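Local atomic coordinates of type ii site-specific deoxyribonuclease (Klebsiella pneumoniae, PDB entry 6EKR), a protein that probably acts as a type II restriction endonuclease of the PD-(D/E)xK nuclease class, hydrolysing DNA at a specific recognition sequence. Residues A32-L36 with S117-C121; N39-F45 with Y56-F61; E138-A142 with S177-V181; N188-P194 with G220-F225; C245-R251 with R271-L277. The protein carries 2 engineered substitutions. All blocks are in the same frame, centred on the assembly; numbering follows the deposited sequence.

Contact 1: A32-L36 with S117-C121; sequences AMLLL and SVACC
Ala32, Leu36 and Cys121 meet where two long helices, 22-39 and 101-125, pack across each other in the helical part of the nuclease. The short segments cross at 51°, with axes 9.0 Å apart at closest approach, and every residue taking part is buried. Cys121 is the main intruder from helix 101-125. With its sulfur anti to the carbonyl carbon (chi1 -80°), SG reaches the facing helix and settles among Ala32 CB, 3.8 Å away, Leu36 CD2 at 3.7 Å and, more loosely, Leu35 CB at 4.2 Å. The backbone carbonyl of Ala32 also lines this spot, while its oxygen accepts the helical bond from Leu36 N. Leu36 spreads its two branches over the partner helix: CD1 lies 3.7 Å from the Ser117 carbonyl oxygen, and CD2 reaches past Cys121 SG to Cys120 CB. At the other end of the contact, the small Ala32 lets the backbones come close, its CB resting 4.0 Å from Val118 CG2. Further out, Leu4 of helix 3-16 lies against both Ala32 and Cys121, and Tyr78 and Phe81 of helix 78-91 back up Met33. Ser117 OG is hydrogen-bonded within its own helix to Ser114 O, leaving the methylene to face helix 22-39: the bent selenomethionine chain of Met33 brings SE to 3.7 Å from Ser117 CB.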
# COMPACT_ATOMS: atom_id res chain seq x y z
N ALA A 32 7.43 -18.93 23.04
CA ALA A 32 6.37 -19.11 22.06
C ALA A 32 6.20 -20.59 21.73
O ALA A 32 5.07 -21.09 21.60
CB ALA A 32 6.65 -18.31 20.81
N MSE A 33 7.34 -21.28 21.61
CA MSE A 33 7.38 -22.72 21.35
C MSE A 33 6.71 -23.54 22.46
O MSE A 33 5.89 -24.41 22.18
CB MSE A 33 8.82 -23.20 21.14
CG MSE A 33 9.43 -22.81 19.80
SE MSE A 33 8.54 -23.66 18.27
CE MSE A 33 9.22 -25.48 18.52
N LEU A 34 7.05 -23.24 23.71
CA LEU A 34 6.46 -23.94 24.84
C LEU A 34 4.99 -23.58 25.03
O LEU A 34 4.22 -24.38 25.57
CB LEU A 34 7.25 -23.69 26.13
CG LEU A 34 8.70 -24.16 26.18
CD1 LEU A 34 9.35 -23.80 27.49
CD2 LEU A 34 8.83 -25.65 25.93
N LEU A 35 4.59 -22.39 24.59
CA LEU A 35 3.19 -21.98 24.69
C LEU A 35 2.31 -22.84 23.80
O LEU A 35 1.32 -23.40 24.27
CB LEU A 35 3.03 -20.50 24.32
CG LEU A 35 2.65 -19.48 25.39
CD1 LEU A 35 2.70 -18.08 24.81
CD2 LEU A 35 1.27 -19.76 25.95
N LEU A 36 2.68 -22.93 22.52
CA LEU A 36 1.95 -23.72 21.51
C LEU A 36 1.96 -25.19 21.91
O LEU A 36 0.94 -25.87 21.83
CB LEU A 36 2.56 -23.53 20.12
CG LEU A 36 2.69 -22.15 19.45
CD1 LEU A 36 3.60 -22.21 18.25
CD2 LEU A 36 1.35 -21.61 19.03
N SER A 117 6.38 -19.45 14.97
CA SER A 117 5.97 -19.82 16.31
C SER A 117 5.46 -18.59 17.02
O SER A 117 4.43 -18.65 17.70
CB SER A 117 7.14 -20.41 17.10
OG SER A 117 8.14 -19.43 17.31
N VAL A 118 6.15 -17.47 16.85
CA VAL A 118 5.70 -16.23 17.45
C VAL A 118 4.41 -15.77 16.77
O VAL A 118 3.46 -15.37 17.45
CB VAL A 118 6.76 -15.14 17.39
CG1 VAL A 118 6.19 -13.83 17.89
CG2 VAL A 118 7.94 -15.53 18.24
N ALA A 119 4.36 -15.85 15.45
CA ALA A 119 3.20 -15.40 14.69
C ALA A 119 1.91 -16.14 15.08
O ALA A 119 0.90 -15.49 15.37
CB ALA A 119 3.47 -15.52 13.17
N CYS A 120 1.96 -17.47 15.11
CA CYS A 120 0.80 -18.28 15.47
C CYS A 120 0.30 -18.05 16.89
O CYS A 120 -0.90 -18.14 17.15
CB CYS A 120 1.10 -19.77 15.29
SG CYS A 120 1.33 -20.24 13.61
N CYS A 121 1.22 -17.77 17.81
CA CYS A 121 0.87 -17.38 19.17
C CYS A 121 -0.05 -16.16 19.21
O CYS A 121 -1.03 -16.14 19.96
CB CYS A 121 2.13 -17.13 19.99
SG CYS A 121 2.89 -18.64 20.58

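Contact 2: N39-F45 with Y56-F61; sequences NAGYGYF and YHSFTF
A twisted antiparallel beta hairpin, strands 41-49 and 53-61, brings Gly41 opposite Thr60, Tyr42 opposite Phe59, Gly43 opposite Ser58 and Tyr44 opposite His57. Gly43 and Ser58 form a reciprocal hydrogen-bonded pair: Gly43 N to Ser58 O is 3.1 Å and Ser58 N to Gly43 O is 2.9 Å. Gly41 and Thr60 pair in the same way, with Thr60 N 2.8 Å from Gly41 O. Phe45 N adds a bond to Tyr56 O at 3.0 Å.

An aromatic cluster of Tyr42, His57 and Phe59 covers part of the hairpin. Tyr42, its ring swung anti to the backbone N (chi1 -177°), puts CD1 over one face of Phe59 near the rim; the ring centroids of Tyr42 and Phe59 are 4.6 Å apart, with planes at an oblique 37°. The far end of the same tyrosine runs past His57 CB, and its hydroxyl is hydrogen-bonded to Asp71. The His57 imidazole has Tyr44 CA over one face, a CH-pi contact with 3.7 Å from that carbon to the ring centroid. Near the other end, Asn39 O approaches the Phe61 ring at its edge, CD1 being 3.3 Å away. Phe59 also packs on Cys120 and Leu124 of helix 101-125, and its backbone N bonds Ser66 OG. Of the three clustered rings it is Phe59 that rests on this helix, and the whole is an antiparallel pairing of sequence-adjacent strands, the topology of a beta hairpin, with aromatic side chains packed together across it.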
# COMPACT_ATOMS: atom_id res chain seq x y z
N ASN A 39 -0.51 -25.65 25.17
CA ASN A 39 -1.89 -25.18 25.10
C ASN A 39 -2.59 -25.40 23.77
O ASN A 39 -3.82 -25.51 23.73
CB ASN A 39 -1.96 -23.71 25.50
CG ASN A 39 -1.17 -23.40 26.75
OD1 ASN A 39 -1.51 -23.86 27.84
ND2 ASN A 39 -0.10 -22.65 26.61
N ALA A 40 -1.83 -25.45 22.68
CA ALA A 40 -2.41 -25.47 21.35
C ALA A 40 -2.63 -26.87 20.79
O ALA A 40 -1.76 -27.74 20.91
CB ALA A 40 -1.58 -24.65 20.39
N GLY A 41 -3.80 -27.07 20.19
CA GLY A 41 -4.02 -28.21 19.32
C GLY A 41 -3.24 -27.99 18.03
O GLY A 41 -2.89 -26.86 17.69
N TYR A 42 -2.96 -29.07 17.32
CA TYR A 42 -2.21 -28.99 16.08
C TYR A 42 -2.68 -30.04 15.09
O TYR A 42 -2.46 -31.23 15.32
CB TYR A 42 -0.71 -29.14 16.34
CG TYR A 42 0.14 -28.99 15.11
CD1 TYR A 42 0.21 -27.77 14.43
CD2 TYR A 42 0.87 -30.06 14.61
CE1 TYR A 42 0.99 -27.61 13.29
CE2 TYR A 42 1.66 -29.92 13.47
CZ TYR A 42 1.71 -28.69 12.81
OH TYR A 42 2.48 -28.55 11.68
N GLY A 43 -3.31 -29.61 14.01
CA GLY A 43 -3.83 -30.54 13.01
C GLY A 43 -3.74 -30.09 11.56
O GLY A 43 -3.34 -28.96 11.28
N TYR A 44 -4.10 -30.98 10.64
CA TYR A 44 -4.20 -30.63 9.23
C TYR A 44 -5.35 -29.63 9.06
O TYR A 44 -6.43 -29.82 9.61
CB TYR A 44 -4.42 -31.87 8.34
CG TYR A 44 -4.84 -31.52 6.94
CD1 TYR A 44 -3.90 -31.38 5.92
CD2 TYR A 44 -6.19 -31.29 6.63
CE1 TYR A 44 -4.30 -31.03 4.64
CE2 TYR A 44 -6.59 -30.94 5.36
CZ TYR A 44 -5.65 -30.81 4.37
OH TYR A 44 -6.06 -30.47 3.10
N PHE A 45 -5.12 -28.58 8.30
CA PHE A 45 -6.11 -27.53 8.16
C PHE A 45 -6.72 -27.48 6.76
O PHE A 45 -7.93 -27.50 6.62
CB PHE A 45 -5.49 -26.17 8.50
CG PHE A 45 -6.32 -25.00 8.07
CD1 PHE A 45 -7.43 -24.61 8.81
CD2 PHE A 45 -5.99 -24.29 6.92
CE1 PHE A 45 -8.20 -23.53 8.41
CE2 PHE A 45 -6.76 -23.21 6.52
CZ PHE A 45 -7.87 -22.83 7.26
N TYR A 56 -1.22 -27.78 4.33
CA TYR A 56 -0.92 -26.87 5.43
C TYR A 56 -1.60 -27.30 6.71
O TYR A 56 -2.73 -27.77 6.69
CB TYR A 56 -1.35 -25.45 5.07
CG TYR A 56 -0.48 -24.77 4.04
CD1 TYR A 56 0.66 -24.06 4.43
CD2 TYR A 56 -0.80 -24.81 2.68
CE1 TYR A 56 1.46 -23.42 3.49
CE2 TYR A 56 0.00 -24.17 1.73
CZ TYR A 56 1.13 -23.49 2.15
OH TYR A 56 1.93 -22.85 1.25
N HIS A 57 -0.89 -27.13 7.83
CA HIS A 57 -1.46 -27.36 9.16
C HIS A 57 -1.80 -26.05 9.87
O HIS A 57 -1.39 -24.97 9.45
CB HIS A 57 -0.49 -28.17 10.01
CG HIS A 57 -0.53 -29.64 9.75
ND1 HIS A 57 -0.14 -30.19 8.54
CD2 HIS A 57 -0.87 -30.68 10.54
CE1 HIS A 57 -0.27 -31.50 8.60
NE2 HIS A 57 -0.71 -31.82 9.80
N SER A 58 -2.56 -26.16 10.95
CA SER A 58 -2.88 -25.01 11.78
C SER A 58 -2.81 -25.37 13.26
O SER A 58 -3.06 -26.52 13.62
CB SER A 58 -4.26 -24.49 11.44
OG SER A 58 -4.88 -23.96 12.59
N PHE A 59 -2.47 -24.41 14.11
CA PHE A 59 -2.59 -24.57 15.55
C PHE A 59 -3.97 -24.09 15.95
O PHE A 59 -4.51 -23.15 15.36
CB PHE A 59 -1.54 -23.76 16.31
CG PHE A 59 -0.12 -24.24 16.09
CD1 PHE A 59 0.43 -25.22 16.90
CD2 PHE A 59 0.68 -23.68 15.11
CE1 PHE A 59 1.74 -25.65 16.71
CE2 PHE A 59 1.99 -24.10 14.91
CZ PHE A 59 2.52 -25.08 15.71
N THR A 60 -4.56 -24.74 16.95
CA THR A 60 -5.90 -24.38 17.42
C THR A 60 -5.92 -24.09 18.91
O THR A 60 -5.08 -24.60 19.66
CB THR A 60 -6.92 -25.50 17.14
OG1 THR A 60 -6.37 -26.75 17.55
CG2 THR A 60 -7.26 -25.55 15.66
N PHE A 61 -6.88 -23.26 19.33
CA PHE A 61 -7.13 -22.98 20.74
C PHE A 61 -8.51 -22.35 20.93
O PHE A 61 -8.81 -21.30 20.35
CB PHE A 61 -6.06 -22.06 21.31
CG PHE A 61 -6.15 -21.86 22.79
CD1 PHE A 61 -5.65 -22.82 23.67
CD2 PHE A 61 -6.74 -20.71 23.31
CE1 PHE A 61 -5.75 -22.64 25.04
CE2 PHE A 61 -6.84 -20.52 24.67
CZ PHE A 61 -6.35 -21.48 25.55

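Contact 3: E138-A142 with S177-V181; sequences EIFMA and STDIV
Glu138 reaches from helix 132-148 to Thr178 and Ile180, the latter in strand 179-183, an outer strand of the mixed beta sheet within this chain, so this is helix-on-sheet packing. Helix and strand segments run roughly the same way, 23° apart. Glu138 gets there by stretching: CG is anti to the backbone N (chi1 170°) and the chain continues extended to CD. Its aliphatic part slides past the strand, with CB 3.8 Å from Thr178 CB, and the carboxylate ends beside the strand backbone. There OE1 touches Thr178 CG2 at 3.5 Å, while OE2 stands 3.4 Å from Asp179 O, two acceptors that do not bond each other. Thr178 has turned its methyl, not OG1, to this carboxylate. Met141 starts toward the strand but bends off to Met286, Phe289 and Leu290 of helix 286-298. Asp179 points the other way and bonds Gln209, and Tyr15 of helix 3-16 packs on Glu138 and Ala142. Ile180 does the apolar work. CG1, beside its own backbone N, and an extended chi2 of 169° drive CD1 at the helix, where it lies 3.7 Å from Ala142 CB and 3.6 Å from Glu138 O, the carbonyl that receives the helical bond from Ala142 N.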
# COMPACT_ATOMS: atom_id res chain seq x y z
N GLU A 138 11.98 -9.05 11.90
CA GLU A 138 13.15 -8.19 11.76
C GLU A 138 14.21 -8.45 12.85
O GLU A 138 15.39 -8.67 12.54
CB GLU A 138 12.75 -6.72 11.77
CG GLU A 138 13.95 -5.79 11.89
CD GLU A 138 13.60 -4.33 11.89
OE1 GLU A 138 12.64 -3.95 12.58
OE2 GLU A 138 14.31 -3.55 11.22
N ILE A 139 13.78 -8.41 14.11
CA ILE A 139 14.63 -8.61 15.28
C ILE A 139 15.42 -9.92 15.21
O ILE A 139 16.63 -9.96 15.47
CB ILE A 139 13.76 -8.63 16.55
CG1 ILE A 139 13.36 -7.22 16.96
CG2 ILE A 139 14.46 -9.33 17.72
CD1 ILE A 139 12.37 -7.24 18.08
N PHE A 140 14.70 -10.99 14.86
CA PHE A 140 15.27 -12.31 14.72
C PHE A 140 16.33 -12.34 13.65
O PHE A 140 17.44 -12.82 13.90
CB PHE A 140 14.18 -13.31 14.36
CG PHE A 140 14.69 -14.69 14.13
CD1 PHE A 140 15.15 -15.46 15.21
CD2 PHE A 140 14.72 -15.23 12.85
CE1 PHE A 140 15.62 -16.74 15.00
CE2 PHE A 140 15.20 -16.51 12.64
CZ PHE A 140 15.64 -17.27 13.72
N MSE A 141 16.00 -11.84 12.47
CA MSE A 141 16.92 -11.85 11.35
C MSE A 141 18.13 -11.00 11.66
O MSE A 141 19.25 -11.37 11.33
CB MSE A 141 16.24 -11.38 10.08
CG MSE A 141 15.28 -12.40 9.50
SE MSE A 141 15.99 -14.24 9.45
CE MSE A 141 17.55 -13.93 8.31
N ALA A 142 17.89 -9.87 12.32
CA ALA A 142 18.96 -9.00 12.73
C ALA A 142 19.84 -9.75 13.70
O ALA A 142 21.06 -9.60 13.68
CB ALA A 142 18.40 -7.75 13.37
N SER A 177 7.17 -0.17 8.63
CA SER A 177 8.26 -0.63 7.79
C SER A 177 9.47 -1.14 8.59
O SER A 177 10.05 -0.43 9.43
CB SER A 177 8.66 0.46 6.80
OG SER A 177 9.55 -0.07 5.84
N THR A 178 9.84 -2.40 8.33
CA THR A 178 10.99 -3.04 8.95
C THR A 178 12.01 -3.39 7.87
O THR A 178 11.83 -4.37 7.14
CB THR A 178 10.59 -4.33 9.73
OG1 THR A 178 10.01 -5.29 8.83
CG2 THR A 178 9.59 -4.02 10.85
N ASP A 179 13.04 -2.56 7.74
CA ASP A 179 14.11 -2.76 6.77
C ASP A 179 15.42 -2.82 7.51
O ASP A 179 15.62 -2.03 8.42
CB ASP A 179 14.17 -1.60 5.78
CG ASP A 179 13.01 -1.59 4.80
OD1 ASP A 179 12.19 -2.54 4.79
OD2 ASP A 179 12.93 -0.61 4.02
N ILE A 180 16.32 -3.74 7.14
CA ILE A 180 17.65 -3.83 7.75
C ILE A 180 18.72 -3.34 6.79
O ILE A 180 18.77 -3.76 5.65
CB ILE A 180 18.01 -5.26 8.24
CG1 ILE A 180 17.21 -5.62 9.49
CG2 ILE A 180 19.50 -5.37 8.54
CD1 ILE A 180 17.26 -7.07 9.90
N VAL A 181 19.57 -2.43 7.26
CA VAL A 181 20.68 -1.95 6.47
C VAL A 181 21.98 -2.50 7.05
O VAL A 181 22.28 -2.30 8.23
CB VAL A 181 20.73 -0.39 6.42
CG1 VAL A 181 21.83 0.09 5.48
CG2 VAL A 181 19.39 0.17 5.99

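Contact 4: N188-P194 with G220-F225; sequences NASVVIP and GVYFSF
Ser190 and Val192 alternate with Val221, Phe223 and Phe225 in the backbone bonding of two parallel strands, 190-194 and 222-227, the beta strands of a beta-alpha-beta unit. Four hydrogen bonds join them. Ser190 gives its N-H to Val221 O at 3.0 Å and takes one from Phe223 N through its O at 3.2 Å. Val192 repeats the pattern two residues on, N to Phe223 O at 3.0 Å and O from Phe225 N at 3.2 Å. Weaker CA-H...O contacts fill in between, as from Val191 CA to Phe223 O.

Apolar contacts link residues offset along the strands. Val191 CG1 lies 3.6 Å from Phe225 CE2 on one face. On the other, Val192 CG2, set anti to the carbonyl carbon by a chi1 of 177°, meets Tyr222 CD1 at 3.6 Å. Among polar side chains, Ser224 OG bonds Gln210 of the connecting helix and Asn188 OD1 bonds Lys183.

Helix 286-298 covers the face of Val191, Ile193 and Phe225, and helix 204-217 the face of Val192 and Tyr222; strand 179-183 flanks strand 190-194 antiparallel, and strand 262-265 follows 222-227 in parallel.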
# COMPACT_ATOMS: atom_id res chain seq x y z
N ASN A 188 32.34 1.09 -0.14
CA ASN A 188 31.09 1.85 -0.11
C ASN A 188 29.94 1.13 -0.83
O ASN A 188 29.52 1.51 -1.93
CB ASN A 188 31.28 3.26 -0.66
CG ASN A 188 30.00 4.08 -0.57
OD1 ASN A 188 29.43 4.26 0.50
ND2 ASN A 188 29.55 4.58 -1.72
N ALA A 189 29.45 0.06 -0.20
CA ALA A 189 28.28 -0.67 -0.65
C ALA A 189 27.60 -1.31 0.56
O ALA A 189 28.26 -1.67 1.54
CB ALA A 189 28.66 -1.72 -1.66
N SER A 190 26.28 -1.44 0.47
CA SER A 190 25.49 -2.00 1.55
C SER A 190 24.24 -2.65 1.02
O SER A 190 23.77 -2.33 -0.08
CB SER A 190 25.09 -0.89 2.53
OG SER A 190 24.69 0.27 1.82
N VAL A 191 23.70 -3.58 1.80
CA VAL A 191 22.42 -4.21 1.50
C VAL A 191 21.30 -3.55 2.28
O VAL A 191 21.51 -2.91 3.30
CB VAL A 191 22.43 -5.71 1.79
CG1 VAL A 191 23.55 -6.38 1.05
CG2 VAL A 191 22.54 -5.98 3.29
N VAL A 192 20.09 -3.72 1.75
CA VAL A 192 18.88 -3.25 2.40
C VAL A 192 17.91 -4.42 2.38
O VAL A 192 17.50 -4.88 1.31
CB VAL A 192 18.27 -2.07 1.65
CG1 VAL A 192 16.97 -1.65 2.30
CG2 VAL A 192 19.23 -0.90 1.61
N ILE A 193 17.56 -4.90 3.56
CA ILE A 193 16.70 -6.08 3.68
C ILE A 193 15.29 -5.74 4.17
O ILE A 193 15.05 -5.63 5.38
CB ILE A 193 17.36 -7.18 4.53
CG1 ILE A 193 18.76 -7.48 3.97
CG2 ILE A 193 16.48 -8.42 4.58
CD1 ILE A 193 19.76 -7.99 4.99
N PRO A 194 14.34 -5.55 3.23
CA PRO A 194 12.96 -5.35 3.62
C PRO A 194 12.36 -6.67 4.09
O PRO A 194 12.37 -7.66 3.36
CB PRO A 194 12.29 -4.90 2.31
CG PRO A 194 13.40 -4.61 1.36
CD PRO A 194 14.50 -5.49 1.77
N GLY A 220 25.50 1.81 -7.82
CA GLY A 220 26.13 0.59 -7.31
C GLY A 220 26.40 0.61 -5.82
O GLY A 220 27.32 -0.08 -5.34
N VAL A 221 25.61 1.39 -5.10
CA VAL A 221 25.81 1.60 -3.66
C VAL A 221 24.85 0.76 -2.81
O VAL A 221 25.24 0.23 -1.76
CB VAL A 221 25.72 3.09 -3.30
CG1 VAL A 221 26.16 3.34 -1.86
CG2 VAL A 221 26.57 3.94 -4.27
N TYR A 222 23.60 0.63 -3.26
CA TYR A 222 22.57 -0.10 -2.52
C TYR A 222 21.96 -1.26 -3.29
O TYR A 222 21.59 -1.12 -4.44
CB TYR A 222 21.49 0.85 -2.03
CG TYR A 222 21.96 1.68 -0.87
CD1 TYR A 222 21.83 1.22 0.44
CD2 TYR A 222 22.58 2.91 -1.07
CE1 TYR A 222 22.28 1.98 1.52
CE2 TYR A 222 23.03 3.67 0.00
CZ TYR A 222 22.88 3.19 1.29
OH TYR A 222 23.34 3.94 2.35
N PHE A 223 21.86 -2.40 -2.63
CA PHE A 223 21.33 -3.60 -3.25
C PHE A 223 20.29 -4.19 -2.32
O PHE A 223 20.54 -4.38 -1.12
CB PHE A 223 22.46 -4.61 -3.52
CG PHE A 223 23.53 -4.10 -4.45
CD1 PHE A 223 23.46 -4.35 -5.81
CD2 PHE A 223 24.61 -3.37 -3.96
CE1 PHE A 223 24.45 -3.88 -6.68
CE2 PHE A 223 25.60 -2.89 -4.81
CZ PHE A 223 25.52 -3.15 -6.18
N SER A 224 19.12 -4.46 -2.87
CA SER A 224 17.97 -4.88 -2.06
C SER A 224 17.74 -6.36 -2.19
O SER A 224 17.69 -6.89 -3.30
CB SER A 224 16.71 -4.13 -2.48
OG SER A 224 16.80 -2.75 -2.16
N PHE A 225 17.62 -7.03 -1.04
CA PHE A 225 17.25 -8.43 -1.00
C PHE A 225 16.01 -8.52 -0.16
O PHE A 225 16.00 -8.06 0.99
CB PHE A 225 18.34 -9.26 -0.34
CG PHE A 225 19.68 -9.18 -1.00
CD1 PHE A 225 20.20 -10.29 -1.66
CD2 PHE A 225 20.44 -8.02 -0.94
CE1 PHE A 225 21.46 -10.24 -2.25
CE2 PHE A 225 21.69 -7.96 -1.53
CZ PHE A 225 22.21 -9.08 -2.18

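Contact 5: C245-R251 with R271-L277; sequences CVPGTIR and RYLERDL
Val246 N donates to Tyr272 OH, the one hydrogen bond between segments 245-251 and 271-277: 2.9 Å long and almost straight at 171°. The hydroxyl lies against the helix start, since Val246 is the N-cap residue of helix 247-257, and the Val246 carbonyl in turn accepts from Ile250 N. Cys245 holds the same tyrosine from above, its SG 3.8 Å from the Tyr272 ring centroid and over one face, toward the rim. Ile250 CD1 comes at the hydroxyl end of the ring from an oblique direction, and Ile250 CG2 packs on Leu277 CD2 at 3.6 Å.

The charged half is built round Asp276. Arg271, bent at chi2, grips it end-on with two nitrogens. NH1 reaches OD1 of Asp276 at 2.8 Å on the syn side, and NH2 reaches OD2 of Asp276 at 2.6 Å, this time from above the carboxylate plane. A third charge joins weakly: Arg251 NH1 is 4.0 Å from Asp276 OD2, a long salt bridge, with the guanidinium turned 79° to the carboxylate. Pro247 lies over one face of the Arg271 guanidinium, CB 3.5 Å from NH2, crossing its chain at about a right angle. Elsewhere, Glu274 pairs with Lys51, and Thr249 OG1 bonds Asp167 of the second subunit.

Both oxygens of Asp276 are thus engaged by Arg271, with the weaker pull of Arg251 added, which would probably favour the charged carboxylate; the tyrosine hydroxyl, meanwhile, ties the N-cap backbone of helix 247-257 to the 3-10 segment before helix 275-278.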
# COMPACT_ATOMS: atom_id res chain seq x y z
N CYS A 245 -0.28 -14.12 -5.48
CA CYS A 245 0.84 -13.78 -6.34
C CYS A 245 0.48 -12.80 -7.44
O CYS A 245 -0.63 -12.81 -7.99
CB CYS A 245 1.44 -15.03 -6.95
SG CYS A 245 2.14 -16.12 -5.74
N VAL A 246 1.45 -11.96 -7.77
CA VAL A 246 1.26 -10.91 -8.75
C VAL A 246 2.44 -10.94 -9.75
O VAL A 246 3.21 -9.98 -9.83
CB VAL A 246 1.02 -9.53 -8.04
CG1 VAL A 246 -0.38 -9.44 -7.50
CG2 VAL A 246 2.00 -9.31 -6.90
N PRO A 247 2.58 -12.04 -10.51
CA PRO A 247 3.79 -12.25 -11.31
C PRO A 247 4.00 -11.17 -12.37
O PRO A 247 5.13 -10.78 -12.62
CB PRO A 247 3.54 -13.61 -11.98
CG PRO A 247 2.07 -13.79 -11.96
CD PRO A 247 1.61 -13.13 -10.70
N GLY A 248 2.90 -10.70 -12.97
CA GLY A 248 2.95 -9.62 -13.95
C GLY A 248 3.50 -8.34 -13.33
O GLY A 248 4.35 -7.66 -13.92
N THR A 249 3.02 -8.03 -12.13
CA THR A 249 3.42 -6.82 -11.44
C THR A 249 4.91 -6.80 -11.09
O THR A 249 5.59 -5.78 -11.26
CB THR A 249 2.51 -6.59 -10.22
OG1 THR A 249 1.30 -5.99 -10.67
CG2 THR A 249 3.16 -5.68 -9.19
N ILE A 250 5.43 -7.93 -10.63
CA ILE A 250 6.82 -8.03 -10.22
C ILE A 250 7.74 -7.91 -11.42
O ILE A 250 8.83 -7.34 -11.31
CB ILE A 250 7.09 -9.32 -9.42
CG1 ILE A 250 6.17 -9.38 -8.20
CG2 ILE A 250 8.52 -9.37 -8.95
CD1 ILE A 250 6.16 -10.71 -7.51
N ARG A 251 7.30 -8.43 -12.55
CA ARG A 251 8.07 -8.31 -13.79
C ARG A 251 8.13 -6.85 -14.25
O ARG A 251 9.21 -6.32 -14.52
CB ARG A 251 7.49 -9.20 -14.88
CG ARG A 251 7.62 -10.69 -14.63
CD ARG A 251 6.86 -11.47 -15.70
NE ARG A 251 7.16 -10.95 -17.03
CZ ARG A 251 6.53 -11.30 -18.14
NH1 ARG A 251 5.54 -12.19 -18.09
NH2 ARG A 251 6.88 -10.77 -19.30
N ARG A 271 3.81 -20.54 -7.87
CA ARG A 271 3.78 -19.64 -9.03
C ARG A 271 5.10 -18.90 -9.24
O ARG A 271 5.51 -18.69 -10.38
CB ARG A 271 2.62 -18.64 -8.92
CG ARG A 271 2.48 -17.66 -10.11
CD ARG A 271 2.29 -18.38 -11.44
NE ARG A 271 2.37 -17.48 -12.60
CZ ARG A 271 3.49 -17.15 -13.23
NH1 ARG A 271 4.66 -17.63 -12.83
NH2 ARG A 271 3.46 -16.32 -14.27
N TYR A 272 5.76 -18.50 -8.16
CA TYR A 272 7.00 -17.74 -8.27
C TYR A 272 8.22 -18.61 -8.64
O TYR A 272 9.33 -18.09 -8.76
CB TYR A 272 7.27 -16.91 -7.00
CG TYR A 272 6.36 -15.70 -6.80
CD1 TYR A 272 5.51 -15.25 -7.80
CD2 TYR A 272 6.38 -14.99 -5.60
CE1 TYR A 272 4.69 -14.14 -7.62
CE2 TYR A 272 5.55 -13.88 -5.40
CZ TYR A 272 4.71 -13.46 -6.42
OH TYR A 272 3.89 -12.36 -6.25
N LEU A 273 8.01 -19.91 -8.84
CA LEU A 273 9.13 -20.79 -9.21
C LEU A 273 9.37 -20.91 -10.72
O LEU A 273 10.27 -21.63 -11.17
CB LEU A 273 8.96 -22.17 -8.55
CG LEU A 273 9.44 -22.21 -7.10
CD1 LEU A 273 9.42 -23.62 -6.54
CD2 LEU A 273 10.84 -21.58 -6.95
N GLU A 274 8.57 -20.18 -11.50
CA GLU A 274 8.55 -20.26 -12.95
C GLU A 274 9.56 -19.31 -13.58
O GLU A 274 9.92 -18.28 -12.99
CB GLU A 274 7.15 -19.92 -13.45
CG GLU A 274 6.04 -20.76 -12.86
CD GLU A 274 5.94 -22.14 -13.48
OE1 GLU A 274 6.53 -22.36 -14.56
OE2 GLU A 274 5.27 -23.01 -12.90
N ARG A 275 9.99 -19.64 -14.80
CA ARG A 275 10.98 -18.86 -15.55
C ARG A 275 10.58 -17.41 -15.85
O ARG A 275 11.45 -16.54 -15.93
CB ARG A 275 11.36 -19.57 -16.86
CG ARG A 275 12.55 -20.55 -16.78
CD ARG A 275 12.11 -21.91 -16.25
NE ARG A 275 13.03 -22.98 -16.64
CZ ARG A 275 12.83 -24.28 -16.42
NH1 ARG A 275 11.73 -24.70 -15.80
NH2 ARG A 275 13.72 -25.17 -16.82
N ASP A 276 9.28 -17.13 -16.01
CA ASP A 276 8.83 -15.75 -16.27
C ASP A 276 9.25 -14.77 -15.17
O ASP A 276 9.40 -13.59 -15.44
CB ASP A 276 7.32 -15.67 -16.58
CG ASP A 276 6.42 -15.76 -15.33
OD1 ASP A 276 6.65 -16.61 -14.44
OD2 ASP A 276 5.43 -14.99 -15.27
N LEU A 277 9.45 -15.29 -13.96
CA LEU A 277 10.04 -14.52 -12.86
C LEU A 277 11.52 -14.81 -12.64
O LEU A 277 12.33 -13.88 -12.54
CB LEU A 277 9.30 -14.81 -11.55
CG LEU A 277 8.27 -13.76 -11.16
CD1 LEU A 277 7.43 -14.32 -10.07
CD2 LEU A 277 8.94 -12.48 -10.72

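How the contacts relate
Both strands of contact 2 fall between the two helices of contact 1 in sequence; contacts 3, 4 and 5 come later, one after another. The first two form one neighbourhood: their centres are 11 Å apart, helix 22-39 runs into strand 41-49, and Phe59 of the hairpin packs on Leu36 and Cys120. Contacts 3 and 4 share the mixed sheet, where neighbouring strands 179-183 and 190-194 probably hydrogen-bond through Ile180 O and Ile193 N, at 2.7 Å. Contact 1 lies about 32 Å, centre to centre, from contact 4, so the helix-and-beta-hairpin side and this sheet pairing lie on opposite sides of the chain's centre. Contact 5, touching none of the others, borders the second subunit.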